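Local coordinates for protein Non-ribosomal peptide synthetase (Methanobrevibacter ruminantium, PDB 6VTJ) that carries a phosphopantetheine-bearing peptide carrier domain joined to a reductase domain that probably releases the thioester-bound peptide by NAD(P)H-dependent reduction, at residues 113-116 with 117-120. Residues are numbered along the deposited sequence; the frame is centred on the assembly and turned at random.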
loop_
_atom_site.group_PDB
_atom_site.type_symbol
_atom_site.label_atom_id
_atom_site.label_comp_id
_atom_site.label_asym_id
_atom_site.label_seq_id
_atom_site.Cartn_x
_atom_site.Cartn_y
_atom_site.Cartn_z
ATOM N N ASN A 113 17.556 -4.117 17.188
ATOM C CA ASN A 113 17.608 -3.589 15.818
ATOM C C ASN A 113 18.254 -2.198 15.820
ATOM O O ASN A 113 17.601 -1.164 15.680
ATOM C CB ASN A 113 16.211 -3.561 15.197
ATOM C CG ASN A 113 16.241 -3.176 13.723
ATOM O OD1 ASN A 113 17.196 -3.503 13.023
ATOM N ND2 ASN A 113 15.214 -2.456 13.251
ATOM N N THR A 114 19.573 -2.180 15.960
ATOM C CA THR A 114 20.311 -0.938 16.124
ATOM C C THR A 114 21.363 -0.786 15.034
ATOM O O THR A 114 21.737 -1.750 14.356
ATOM C CB THR A 114 21.004 -0.898 17.482
ATOM O OG1 THR A 114 21.895 -2.015 17.558
ATOM C CG2 THR A 114 19.964 -0.982 18.621
ATOM N N TRP A 115 21.870 0.441 14.896
ATOM C CA TRP A 115 23.044 0.632 14.056
ATOM C C TRP A 115 24.197 -0.251 14.527
ATOM O O TRP A 115 24.940 -0.803 13.708
ATOM C CB TRP A 115 23.472 2.103 14.048
ATOM C CG TRP A 115 24.823 2.267 13.447
ATOM C CD1 TRP A 115 26.013 2.412 14.117
ATOM C CD2 TRP A 115 25.147 2.263 12.046
ATOM N NE1 TRP A 115 27.053 2.517 13.212
ATOM C CE2 TRP A 115 26.548 2.422 11.939
ATOM C CE3 TRP A 115 24.389 2.148 10.874
ATOM C CZ2 TRP A 115 27.204 2.466 10.703
ATOM C CZ3 TRP A 115 25.045 2.187 9.640
ATOM C CH2 TRP A 115 26.437 2.342 9.568
ATOM N N GLU A 116 24.367 -0.386 15.846
ATOM C CA GLU A 116 25.493 -1.155 16.365
ATOM C C GLU A 116 25.436 -2.596 15.881
ATOM O O GLU A 116 26.439 -3.147 15.404
ATOM C CB GLU A 116 25.509 -1.097 17.892
ATOM C CG GLU A 116 26.664 -1.882 18.518
ATOM C CD GLU A 116 26.931 -1.481 19.961
ATOM O OE1 GLU A 116 26.773 -2.345 20.841
ATOM O OE2 GLU A 116 27.304 -0.311 20.211
ATOM N N ASN A 117 24.258 -3.216 15.964
ATOM C CA ASN A 117 24.176 -4.630 15.607
ATOM C C ASN A 117 24.246 -4.842 14.102
ATOM O O ASN A 117 24.748 -5.877 13.650
ATOM C CB ASN A 117 22.917 -5.239 16.221
ATOM C CG ASN A 117 23.092 -5.484 17.709
ATOM O OD1 ASN A 117 24.223 -5.684 18.166
ATOM N ND2 ASN A 117 22.010 -5.443 18.468
ATOM N N PHE A 118 23.796 -3.870 13.302
ATOM C CA PHE A 118 24.044 -3.967 11.870
ATOM C C PHE A 118 25.536 -3.890 11.576
ATOM O O PHE A 118 26.091 -4.716 10.838
ATOM C CB PHE A 118 23.327 -2.858 11.107
ATOM C CG PHE A 118 23.942 -2.612 9.755
ATOM C CD1 PHE A 118 23.768 -3.535 8.738
ATOM C CD2 PHE A 118 24.761 -1.525 9.530
ATOM C CE1 PHE A 118 24.357 -3.345 7.497
ATOM C CE2 PHE A 118 25.361 -1.333 8.293
ATOM C CZ PHE A 118 25.154 -2.239 7.279
ATOM N N PHE A 119 26.204 -2.893 12.149
ATOM C CA PHE A 119 27.598 -2.662 11.808
ATOM C C PHE A 119 28.488 -3.800 12.304
ATOM O O PHE A 119 29.432 -4.202 11.610
ATOM C CB PHE A 119 28.043 -1.318 12.375
ATOM C CG PHE A 119 29.440 -0.953 12.018
ATOM C CD1 PHE A 119 29.729 -0.424 10.776
ATOM C CD2 PHE A 119 30.466 -1.143 12.920
ATOM C CE1 PHE A 119 31.026 -0.080 10.435
ATOM C CE2 PHE A 119 31.771 -0.810 12.581
ATOM C CZ PHE A 119 32.040 -0.272 11.334
ATOM N N ASP A 120 28.193 -4.355 13.482
ATOM C CA ASP A 120 29.033 -5.421 14.010
ATOM C C ASP A 120 28.679 -6.800 13.480
ATOM O O ASP A 120 29.517 -7.702 13.564
ATOM C CB ASP A 120 28.951 -5.471 15.535
ATOM C CG ASP A 120 29.469 -4.223 16.185
ATOM O OD1 ASP A 120 30.235 -3.460 15.543
ATOM O OD2 ASP A 120 29.092 -4.004 17.354
#
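Trp115 lays its indole against two phenylalanines of the following turn. CZ3 of Trp115 comes 3.7 Å from CD2 of Phe118, the two rings meeting obliquely with their planes 52° apart. CB of Phe119 sits over the outer part of one indole face, while CZ2 of Trp115 approaches CD1 of Phe119 at 3.8 Å; these two rings lie close to parallel but displaced, with little of one over the other. With CG of Trp115 anti to its backbone N, chi1 168° swings the indole toward the C-terminal end of the helix, to both partners. Thr114 is the N-cap of helix 115-120: its OG1 accepts from N of Asn117 at 3.1 Å. Backbone bonds from N of Phe118 to O of Thr114, N of Phe119 to O of Trp115 and N of Asp120 to O of Glu116 carry the helix onward. Asn117 turns its amide back along the chain, where ND2 donates to O of Glu112. On the exposed flank, OD2 of Asp120 sits 3.4 Å from CG of Glu116 and 4.5 Å from OE1 of Glu116. Trp115 and Phe118 also pack on Ile461, joining helix 115-120 to helix 456-464. The cap satisfies a first-turn amide and the aromatic cluster adds apolar contact, whereas the neighbouring carboxylates probably repel each other mildly.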